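Side-chain contacts in MGS-M5 (Unidentified, PDB 4Q3N), which probably catalyses the NAD-dependent interconversion of pyruvate and L-lactate: residues Ser256-Gly261 / Glu266-Ile271; Tyr171-His176 / Val286-Asn291; His91-Asn96 / Ser120-Val125; Val239-Ala244 / Ala275-Asp280. One frame throughout, in Å; residues are numbered along the deposited sequence. Where two conformers were deposited one is given.

In the fold
Following the chain from its N terminus, interaction 3 closes first, a loop of its own within the NAD-binding half that joins helix 89-109 to the start of helix 123-134. The other three form a set within the C-terminal half. Interaction 2 opens at strand 168-173 and interaction 4 at helix 232-246; interaction 1 then opens and closes as a hairpin, interaction 4 closes on strand 270-278, and interaction 2 closes just before helix 292-311. Interaction 1 thus lies within interaction 4, and both within interaction 2. Asp124 of interaction 3 links the halves, its carboxylate probably hydrogen-bonded to the His176 backbone N of interaction 2 and, in the conformer given, to Ser256 OG of interaction 1.

Interaction 1 of 4, residues Ser256-Gly261 / Glu266-Ile271; sequences SVLNNG and EDQVYI. With TRS (2-amino-2-hydroxymethyl-propane-1,3-diol), chain R.
Leu258 lies over one face of the Tyr270 ring, its CB 4.1 Å from the ring centroid and 25° off the normal, a CH-pi contact. Over the same face the backbone N of Leu258 stands 3.6 Å above the plane, near the ring centre, while Ser256 O reaches the ring edge in its plane. Strands 251-258 and 270-278 form an antiparallel hairpin, Leu258 and Tyr270 a non-hydrogen-bonded pair on one face, Val257 and Ile271 a hydrogen-bonded pair on the other. The beta-branched Val257 and Ile271 suit extended backbone, joined through Val257 N to Ile271 O (3.0 Å) and Ile271 N to Val257 O (2.9 Å). Beyond the strands, Asn259 extends its amide across the turn because CG lies anti to the backbone N (chi1 179°). Its ND2 donates to Glu266 O at 3.0 Å from above the carbonyl plane, and its OD1 accepts from Tyr263 N. The amide is turned 61° from the Asp267 carboxylate. There OD1 takes the N (3.0 Å) and OD2 the O2 of a Tris molecule, probably from the crystallisation buffer, whose O3 donates to Gly261 O. Asn260 N donates to Asp267 O in the carbonyl plane, on a lone pair (2.8 Å). The hydroxyl of Tyr270 is hydrogen-bonded to Val141 O; with an alanine here the flat surface against Leu258 would be gone and the Val141 carbonyl would probably lose its hydroxyl partner. An apolar ring with a polar end thus joins the hairpin to the nucleotide-binding half, while the Asp267 carboxylate would probably attract the Tris amine.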
# COMPACT_ATOMS: atom_id res chain seq x y z
N SER A 256 -18.54 7.11 18.53
CA SER A 256 -19.18 7.26 19.83
C SER A 256 -18.22 7.90 20.82
O SER A 256 -17.19 7.32 21.14
CB SER A 256 -19.65 5.91 20.39
OG SER A 256 -20.60 5.27 19.57
N VAL A 257 -18.59 9.08 21.34
CA VAL A 257 -17.75 9.79 22.32
C VAL A 257 -18.63 10.41 23.36
O VAL A 257 -19.84 10.63 23.13
CB VAL A 257 -16.91 10.91 21.67
CG1 VAL A 257 -15.76 10.31 20.89
CG2 VAL A 257 -17.80 11.79 20.75
N LEU A 258 -18.04 10.73 24.51
CA LEU A 258 -18.80 11.32 25.60
C LEU A 258 -19.06 12.78 25.26
O LEU A 258 -18.10 13.57 25.18
CB LEU A 258 -18.04 11.21 26.92
CG LEU A 258 -18.81 11.75 28.14
CD1 LEU A 258 -20.02 10.79 28.52
CD2 LEU A 258 -17.89 11.98 29.36
N ASN A 259 -20.33 13.16 25.09
CA ASN A 259 -20.62 14.56 24.73
C ASN A 259 -19.99 15.54 25.71
O ASN A 259 -19.18 16.40 25.33
CB ASN A 259 -22.12 14.84 24.66
CG ASN A 259 -22.41 16.32 24.31
OD1 ASN A 259 -21.82 16.86 23.38
ND2 ASN A 259 -23.26 16.98 25.08
N ASN A 260 -20.38 15.42 26.98
CA ASN A 260 -19.68 16.17 28.04
C ASN A 260 -19.75 17.68 27.80
O ASN A 260 -18.78 18.40 28.03
CB ASN A 260 -18.21 15.72 28.12
CG ASN A 260 -17.51 16.13 29.41
OD1 ASN A 260 -18.12 16.21 30.45
ND2 ASN A 260 -16.21 16.37 29.34
N GLY A 261 -20.89 18.18 27.34
CA GLY A 261 -21.06 19.62 27.23
C GLY A 261 -20.61 20.20 25.88
O GLY A 261 -20.79 21.38 25.62
N GLU A 266 -27.74 16.22 26.11
CA GLU A 266 -27.29 15.55 27.33
C GLU A 266 -25.77 15.44 27.39
O GLU A 266 -25.15 15.01 26.42
CB GLU A 266 -27.91 14.14 27.42
CG GLU A 266 -28.02 13.58 28.81
CD GLU A 266 -29.16 14.23 29.63
OE1 GLU A 266 -30.34 13.90 29.43
OE2 GLU A 266 -28.85 15.11 30.45
N ASP A 267 -25.19 15.82 28.52
CA ASP A 267 -23.75 15.75 28.69
C ASP A 267 -23.28 14.31 28.94
O ASP A 267 -22.25 13.88 28.42
CB ASP A 267 -23.32 16.66 29.83
CG ASP A 267 -23.37 18.13 29.45
OD1 ASP A 267 -23.76 18.45 28.31
OD2 ASP A 267 -23.02 18.97 30.30
N GLN A 268 -24.05 13.57 29.74
CA GLN A 268 -23.60 12.25 30.16
C GLN A 268 -24.18 11.12 29.29
O GLN A 268 -24.95 10.27 29.75
CB GLN A 268 -23.94 12.04 31.64
CG GLN A 268 -23.06 12.90 32.54
CD GLN A 268 -21.65 12.32 32.65
OE1 GLN A 268 -20.66 13.00 32.36
NE2 GLN A 268 -21.55 11.06 33.10
N VAL A 269 -23.80 11.15 28.01
CA VAL A 269 -24.05 10.08 27.06
C VAL A 269 -22.89 9.96 26.12
O VAL A 269 -22.23 10.97 25.81
CB VAL A 269 -25.28 10.31 26.17
CG1 VAL A 269 -26.56 10.19 26.97
CG2 VAL A 269 -25.22 11.67 25.48
N TYR A 270 -22.65 8.73 25.66
CA TYR A 270 -21.78 8.52 24.52
C TYR A 270 -22.70 8.61 23.35
O TYR A 270 -23.83 8.08 23.40
CB TYR A 270 -21.08 7.17 24.58
CG TYR A 270 -19.67 7.24 25.16
CD1 TYR A 270 -19.47 7.44 26.54
CD2 TYR A 270 -18.54 7.12 24.33
CE1 TYR A 270 -18.19 7.49 27.09
CE2 TYR A 270 -17.24 7.15 24.88
CZ TYR A 270 -17.08 7.35 26.24
OH TYR A 270 -15.82 7.41 26.79
N ILE A 271 -22.26 9.29 22.30
CA ILE A 271 -23.11 9.50 21.13
C ILE A 271 -22.24 9.80 19.90
O ILE A 271 -21.10 10.22 20.05
CB ILE A 271 -24.13 10.65 21.43
CG1 ILE A 271 -25.26 10.72 20.41
CG2 ILE A 271 -23.38 11.97 21.65
CD1 ILE A 271 -26.37 11.72 20.86
C TRS R . -24.60 22.30 27.68
C1 TRS R . -25.98 22.95 27.48
C2 TRS R . -24.39 22.07 29.19
C3 TRS R . -23.60 23.30 27.08
N TRS R . -24.52 20.99 26.97
O1 TRS R . -27.02 22.07 27.82
O2 TRS R . -23.03 21.85 29.51
O3 TRS R . -22.25 23.11 27.48

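Interaction 2 of 4, residues Tyr171-His176 / Val286-Asn291; sequences YILGEH and VKLKLN. With ACT (acetate ion), chain J.
Tyr171 presents the edge of its ring to Leu288, CD2 lying 3.9 Å from CD1 near the ring plane, in the alpha/beta C-terminal domain of a lactate dehydrogenase. Here the end of strand 168-173 faces the loop that leads into helix 292-311. Leu173 adds a second branch: its CD1 is 4.3 Å from Leu288 CD1 and also 4.3 Å from Leu290 CD2, so one methyl touches both leucines of the loop. The nearest CA atoms, those of Tyr171 and Leu288, are 10.6 Å apart, and long side chains span the distance. Leu288 reaches inward with CG anti to its carbonyl carbon (chi1 -56°). Pro274 of strand 270-278 packs against Tyr171, Leu173 and Leu288 alike, and Ala191 of the second subunit packs on Tyr171, which puts this apolar cluster at a subunit boundary. The loop is steadied from within, as Lys287 NZ curls back to Leu288 O at 2.8 Å, from above the carbonyl plane. Further along 171-176, Gly174 turns the chain at a phi of 95°, where a CB would press against the preceding carbonyl O. Past that bend comes His176, whose ND1 is hydrogen-bonded to Asp149 OD2, consistent with the histidine-aspartate pair known in lactate dehydrogenases. A phenylalanine in its place would probably leave both the Asp149 carboxylate and the bound acetate without a ring nitrogen to meet. The acetate, probably a crystallisation additive, sits at the ring edge and in its plane, with His176 NE2 donating to OXT at 3.0 Å.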
# COMPACT_ATOMS: atom_id res chain seq x y z
N TYR A 171 -21.66 13.63 7.39
CA TYR A 171 -21.70 12.77 8.58
C TYR A 171 -23.12 12.31 8.85
O TYR A 171 -24.10 13.07 8.63
CB TYR A 171 -21.21 13.49 9.84
CG TYR A 171 -19.78 14.04 9.79
CD1 TYR A 171 -18.69 13.25 9.41
CD2 TYR A 171 -19.53 15.35 10.12
CE1 TYR A 171 -17.39 13.78 9.34
CE2 TYR A 171 -18.23 15.90 10.06
CZ TYR A 171 -17.17 15.10 9.68
OH TYR A 171 -15.92 15.66 9.63
N ILE A 172 -23.22 11.09 9.36
CA ILE A 172 -24.37 10.66 10.15
C ILE A 172 -24.01 10.88 11.61
O ILE A 172 -22.91 10.49 12.02
CB ILE A 172 -24.69 9.18 9.93
CG1 ILE A 172 -24.97 8.95 8.45
CG2 ILE A 172 -25.87 8.72 10.87
CD1 ILE A 172 -26.41 9.49 7.98
N LEU A 173 -24.91 11.53 12.36
CA LEU A 173 -24.70 11.81 13.77
C LEU A 173 -25.74 11.13 14.64
O LEU A 173 -26.84 10.74 14.18
CB LEU A 173 -24.76 13.32 14.07
CG LEU A 173 -23.73 14.11 13.20
CD1 LEU A 173 -23.88 15.59 13.46
CD2 LEU A 173 -22.34 13.64 13.50
N GLY A 174 -25.44 11.11 15.94
CA GLY A 174 -26.43 10.66 16.91
C GLY A 174 -26.27 9.19 17.27
O GLY A 174 -25.16 8.62 17.19
N GLU A 175 -27.39 8.57 17.68
CA GLU A 175 -27.40 7.16 18.04
C GLU A 175 -27.11 6.32 16.80
O GLU A 175 -27.66 6.58 15.75
CB GLU A 175 -28.78 6.81 18.60
CG GLU A 175 -28.96 5.34 18.87
CD GLU A 175 -30.44 4.96 19.04
OE1 GLU A 175 -31.33 5.61 18.43
OE2 GLU A 175 -30.71 4.02 19.81
N HIS A 176 -26.22 5.33 16.90
CA HIS A 176 -26.08 4.33 15.83
C HIS A 176 -27.33 3.42 15.93
O HIS A 176 -27.32 2.42 16.63
CB HIS A 176 -24.78 3.55 16.00
CG HIS A 176 -24.63 2.35 15.11
ND1 HIS A 176 -24.52 2.43 13.74
CD2 HIS A 176 -24.49 1.03 15.42
CE1 HIS A 176 -24.35 1.22 13.24
NE2 HIS A 176 -24.34 0.35 14.23
N VAL A 286 -15.27 17.56 17.58
CA VAL A 286 -15.43 18.72 16.73
C VAL A 286 -16.84 19.25 16.91
O VAL A 286 -17.82 18.48 16.80
CB VAL A 286 -15.13 18.35 15.25
CG1 VAL A 286 -15.42 19.55 14.34
CG2 VAL A 286 -13.63 17.89 15.12
N LYS A 287 -16.97 20.53 17.16
CA LYS A 287 -18.29 21.11 17.34
C LYS A 287 -18.79 21.72 16.04
O LYS A 287 -18.26 22.71 15.60
CB LYS A 287 -18.27 22.15 18.47
CG LYS A 287 -19.55 22.94 18.67
CD LYS A 287 -20.75 22.03 18.89
CE LYS A 287 -21.96 22.88 19.33
NZ LYS A 287 -22.57 23.62 18.16
N LEU A 288 -19.79 21.10 15.41
CA LEU A 288 -20.39 21.69 14.22
C LEU A 288 -21.49 22.65 14.59
O LEU A 288 -22.17 22.44 15.60
CB LEU A 288 -21.01 20.60 13.31
CG LEU A 288 -20.00 19.51 12.91
CD1 LEU A 288 -20.80 18.35 12.23
CD2 LEU A 288 -18.93 20.13 11.94
N LYS A 289 -21.70 23.68 13.76
CA LYS A 289 -22.90 24.54 13.90
C LYS A 289 -24.08 23.77 13.29
O LYS A 289 -24.17 23.65 12.08
CB LYS A 289 -22.73 25.91 13.20
CG LYS A 289 -21.82 26.94 13.88
CD LYS A 289 -22.10 28.36 13.31
CE LYS A 289 -21.69 29.51 14.25
NZ LYS A 289 -20.26 29.97 14.19
N LEU A 290 -24.99 23.27 14.12
CA LEU A 290 -26.12 22.49 13.61
C LEU A 290 -27.26 23.41 13.34
O LEU A 290 -27.38 24.42 14.03
CB LEU A 290 -26.56 21.42 14.63
CG LEU A 290 -25.50 20.39 14.95
CD1 LEU A 290 -26.08 19.29 15.91
CD2 LEU A 290 -24.89 19.77 13.70
N ASN A 291 -28.13 23.09 12.37
CA ASN A 291 -29.31 23.94 12.22
C ASN A 291 -30.36 23.48 13.23
O ASN A 291 -30.16 22.53 13.97
CB ASN A 291 -29.85 23.95 10.77
CG ASN A 291 -30.35 22.60 10.29
OD1 ASN A 291 -30.66 21.73 11.08
ND2 ASN A 291 -30.43 22.44 8.97
C ACT J . -22.75 -3.27 12.91
O ACT J . -22.40 -2.90 11.77
OXT ACT J . -23.29 -2.40 13.69
CH3 ACT J . -22.55 -4.73 13.25

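Interaction 3 of 4, residues His91-Asn96 / Ser120-Val125; sequences HLLKRN and SNPVDV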
# COMPACT_ATOMS: atom_id res chain seq x y z
N HIS A 91 -34.16 -6.21 29.31
CA HIS A 91 -33.47 -7.37 29.84
C HIS A 91 -32.19 -7.65 29.07
O HIS A 91 -31.11 -7.79 29.66
CB HIS A 91 -34.38 -8.61 29.82
CG HIS A 91 -33.81 -9.76 30.58
ND1 HIS A 91 -32.85 -10.60 30.05
CD2 HIS A 91 -34.02 -10.18 31.85
CE1 HIS A 91 -32.51 -11.50 30.96
NE2 HIS A 91 -33.22 -11.28 32.05
N LEU A 92 -32.29 -7.70 27.75
CA LEU A 92 -31.16 -8.00 26.91
C LEU A 92 -30.08 -6.92 26.99
O LEU A 92 -28.88 -7.21 26.97
CB LEU A 92 -31.59 -8.16 25.46
CG LEU A 92 -30.43 -8.15 24.47
CD1 LEU A 92 -29.57 -9.42 24.57
CD2 LEU A 92 -30.93 -7.91 23.07
N LEU A 93 -30.54 -5.68 27.02
CA LEU A 93 -29.67 -4.53 27.19
C LEU A 93 -28.84 -4.72 28.43
O LEU A 93 -27.63 -4.53 28.41
CB LEU A 93 -30.50 -3.27 27.33
CG LEU A 93 -29.94 -1.94 26.88
CD1 LEU A 93 -29.49 -2.07 25.48
CD2 LEU A 93 -31.06 -0.90 27.00
N LYS A 94 -29.50 -5.09 29.52
CA LYS A 94 -28.80 -5.39 30.76
C LYS A 94 -27.87 -6.60 30.69
O LYS A 94 -26.81 -6.56 31.30
CB LYS A 94 -29.80 -5.59 31.90
CG LYS A 94 -30.33 -4.29 32.47
CD LYS A 94 -31.61 -4.58 33.29
CE LYS A 94 -32.00 -3.43 34.21
NZ LYS A 94 -31.20 -3.43 35.48
N ARG A 95 -28.25 -7.66 29.99
CA ARG A 95 -27.34 -8.80 29.82
C ARG A 95 -26.09 -8.35 29.04
O ARG A 95 -24.98 -8.73 29.41
CB ARG A 95 -28.00 -9.96 29.08
CG ARG A 95 -28.74 -10.91 29.93
CD ARG A 95 -29.59 -11.80 29.04
NE ARG A 95 -28.78 -12.75 28.29
CZ ARG A 95 -28.94 -13.05 27.01
NH1 ARG A 95 -29.89 -12.46 26.29
NH2 ARG A 95 -28.16 -13.95 26.44
N ASN A 96 -26.24 -7.56 27.99
CA ASN A 96 -25.06 -7.04 27.28
C ASN A 96 -24.20 -6.09 28.13
O ASN A 96 -22.97 -6.14 28.09
CB ASN A 96 -25.46 -6.35 25.96
CG ASN A 96 -25.76 -7.36 24.86
OD1 ASN A 96 -24.88 -8.09 24.40
ND2 ASN A 96 -27.02 -7.41 24.44
N SER A 120 -19.48 -3.63 19.95
CA SER A 120 -20.68 -4.37 20.34
C SER A 120 -21.91 -3.49 20.29
O SER A 120 -21.82 -2.35 20.69
CB SER A 120 -20.52 -4.92 21.76
OG SER A 120 -19.36 -5.71 21.89
N ASN A 121 -23.07 -4.01 19.89
CA ASN A 121 -24.30 -3.23 19.90
C ASN A 121 -25.14 -3.50 21.11
O ASN A 121 -25.19 -4.63 21.55
CB ASN A 121 -25.13 -3.52 18.65
CG ASN A 121 -24.55 -2.84 17.41
OD1 ASN A 121 -24.39 -3.47 16.36
ND2 ASN A 121 -24.20 -1.57 17.55
N PRO A 122 -25.86 -2.47 21.63
CA PRO A 122 -25.93 -1.10 21.09
C PRO A 122 -24.70 -0.29 21.50
O PRO A 122 -24.40 -0.11 22.69
CB PRO A 122 -27.24 -0.54 21.71
CG PRO A 122 -27.41 -1.32 22.94
CD PRO A 122 -26.84 -2.69 22.72
N VAL A 123 -23.97 0.16 20.51
CA VAL A 123 -22.61 0.59 20.73
C VAL A 123 -22.53 1.87 21.59
O VAL A 123 -21.62 2.02 22.39
CB VAL A 123 -21.89 0.79 19.36
CG1 VAL A 123 -22.59 1.88 18.51
CG2 VAL A 123 -20.39 1.14 19.56
N ASP A 124 -23.48 2.79 21.46
CA ASP A 124 -23.37 4.04 22.23
C ASP A 124 -23.56 3.75 23.70
O ASP A 124 -22.81 4.26 24.53
CB ASP A 124 -24.38 5.08 21.74
CG ASP A 124 -24.19 5.40 20.26
OD1 ASP A 124 -23.10 5.89 19.89
OD2 ASP A 124 -25.11 5.10 19.46
N VAL A 125 -24.54 2.91 24.05
CA VAL A 125 -24.76 2.67 25.47
C VAL A 125 -23.61 1.81 26.01
O VAL A 125 -23.11 2.10 27.10
CB VAL A 125 -26.14 2.00 25.78
CG1 VAL A 125 -27.29 2.71 25.03
CG2 VAL A 125 -26.13 0.53 25.49
O HOH W 1 -23.89 -6.77 21.99
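The turn between the Rossmann strand 115-118 and helix 123-134 meets helix 89-109 here, with Leu93 on the helix side and Pro122 on the turn. Leu93 CD1 comes to 3.4 Å from Pro122 CG, tighter than an ordinary carbon contact, and the two side chains cross at an angle. CG of Leu93 is anti to the backbone N (chi1 -152°), which carries CD1 over to the proline although the start of the side chain does not point that way. The peptide bond between Asn121 and Pro122 is cis; proline, the residue that most readily tolerates this form, also occupies the N-cap position of helix 123-134, where its ring offers an apolar edge to the leucine. Asn96 OD1 accepts from Val81 N and from a water at 2.9 Å, whose link to Asn121 O is doubtful, while Asn96 ND2 makes a weak bond to Leu92 O (3.1 Å). An asparagine suits this buried place because its two ends can meet a donor and an acceptor at once. The side chain of Asn121 touches His176 and approaches a bound acetate, nearest atoms about 3 Å apart, so the turn probably lines the active-site pocket. A loop of this kind, at the C-terminal ends of the parallel strands, is the usual position for cofactor and substrate contacts in a Rossmann fold.

Interaction 4 of 4, residues Val239-Ala244 / Ala275-Asp280; sequences VRITAA and AVLNKD
Helix-on-sheet packing joins Ile241 and Ala244 of helix 232-246 to Leu277 of strand 270-278, inside the alpha/beta C-terminal domain. The short axes pass 7.9 Å apart with 63° between their directions, so the helix runs slantwise over the antiparallel sheet. Leu277 supplies both points of contact. Its CB rests 4.0 Å from Ala244 CB, while its CD1 reaches Ile241 CG2 at 3.9 Å, one helical turn earlier. The small Ala244 lets the strand come close, and Ala244 CA lies 5.9 Å from Asn278 CA; the branched Ile241, with CG2 anti to the backbone N, spans the wider distance beyond. Ile255 of the adjoining strand 251-258 also touches Ile241 and Leu277, extending the buried apolar layer. At its far end the strand gives way to a turn toward strand 281-285, and here the chemistry becomes polar. Lys279 NZ makes a salt bridge to Asp280 OD1 at 3.2 Å, met on the syn side of the carboxylate. Asparagine suits the bend because its short amide serves two directions: ND2 of Asn278 donates to Asn250 OD1, and its OD1 closes an Asx turn by accepting from Asp280 N at 2.8 Å.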
# COMPACT_ATOMS: atom_id res chain seq x y z
N VAL A 239 -11.06 -0.75 11.15
CA VAL A 239 -9.68 -0.59 10.67
C VAL A 239 -9.32 0.88 10.56
O VAL A 239 -8.23 1.33 10.99
CB VAL A 239 -9.48 -1.27 9.30
CG1 VAL A 239 -8.05 -0.88 8.75
CG2 VAL A 239 -9.61 -2.78 9.51
N ARG A 240 -10.25 1.67 10.03
CA ARG A 240 -9.94 3.08 9.80
C ARG A 240 -9.75 3.81 11.09
O ARG A 240 -8.86 4.68 11.20
CB ARG A 240 -11.05 3.76 9.01
CG ARG A 240 -10.65 5.16 8.48
CD ARG A 240 -9.44 5.02 7.44
NE ARG A 240 -8.80 6.29 7.12
CZ ARG A 240 -7.93 6.94 7.90
NH1 ARG A 240 -7.63 6.50 9.12
NH2 ARG A 240 -7.39 8.08 7.47
N ILE A 241 -10.57 3.48 12.09
CA ILE A 241 -10.42 4.08 13.42
C ILE A 241 -9.06 3.69 14.00
O ILE A 241 -8.32 4.52 14.51
CB ILE A 241 -11.56 3.66 14.37
CG1 ILE A 241 -12.90 4.28 13.88
CG2 ILE A 241 -11.25 4.09 15.80
CD1 ILE A 241 -14.20 3.54 14.44
N THR A 242 -8.73 2.41 13.87
CA THR A 242 -7.45 1.89 14.37
C THR A 242 -6.26 2.62 13.71
O THR A 242 -5.26 2.96 14.36
CB THR A 242 -7.37 0.37 14.11
OG1 THR A 242 -8.50 -0.26 14.77
CG2 THR A 242 -6.05 -0.20 14.66
N ALA A 243 -6.36 2.82 12.41
CA ALA A 243 -5.24 3.43 11.65
C ALA A 243 -5.06 4.88 12.06
O ALA A 243 -3.94 5.36 12.20
CB ALA A 243 -5.51 3.33 10.13
N ALA A 244 -6.18 5.57 12.32
CA ALA A 244 -6.07 6.98 12.78
C ALA A 244 -5.30 7.06 14.08
O ALA A 244 -4.51 8.00 14.30
CB ALA A 244 -7.45 7.59 12.95
N ALA A 275 -14.96 13.42 15.73
CA ALA A 275 -13.93 13.63 16.73
C ALA A 275 -12.55 13.47 16.11
O ALA A 275 -12.38 12.75 15.13
CB ALA A 275 -14.14 12.62 17.93
N VAL A 276 -11.58 14.15 16.72
CA VAL A 276 -10.21 14.09 16.27
C VAL A 276 -9.50 12.94 16.98
O VAL A 276 -9.35 12.97 18.22
CB VAL A 276 -9.46 15.43 16.55
CG1 VAL A 276 -8.01 15.34 16.02
CG2 VAL A 276 -10.18 16.58 15.89
N LEU A 277 -9.01 11.97 16.21
CA LEU A 277 -8.29 10.80 16.76
C LEU A 277 -6.78 10.87 16.49
O LEU A 277 -6.36 11.14 15.36
CB LEU A 277 -8.82 9.52 16.15
CG LEU A 277 -10.21 9.11 16.64
CD1 LEU A 277 -10.77 7.97 15.77
CD2 LEU A 277 -10.06 8.62 18.08
N ASN A 278 -5.98 10.55 17.49
CA ASN A 278 -4.54 10.46 17.28
C ASN A 278 -4.04 9.35 18.24
O ASN A 278 -4.85 8.60 18.78
CB ASN A 278 -3.86 11.84 17.50
CG ASN A 278 -3.95 12.33 18.93
OD1 ASN A 278 -4.01 11.53 19.85
ND2 ASN A 278 -3.95 13.66 19.13
N LYS A 279 -2.74 9.25 18.46
CA LYS A 279 -2.17 8.09 19.18
C LYS A 279 -2.62 8.05 20.63
O LYS A 279 -2.53 7.03 21.31
CB LYS A 279 -0.64 8.14 19.16
CG LYS A 279 -0.04 9.26 19.99
CD LYS A 279 1.50 9.24 19.85
CE LYS A 279 2.10 10.50 20.45
NZ LYS A 279 1.90 10.53 21.94
N ASP A 280 -3.08 9.19 21.10
CA ASP A 280 -3.48 9.31 22.54
C ASP A 280 -4.98 9.09 22.73
O ASP A 280 -5.46 9.13 23.86
CB ASP A 280 -3.13 10.69 23.09
CG ASP A 280 -1.64 10.97 23.05
OD1 ASP A 280 -0.87 10.07 23.47
OD2 ASP A 280 -1.26 12.06 22.57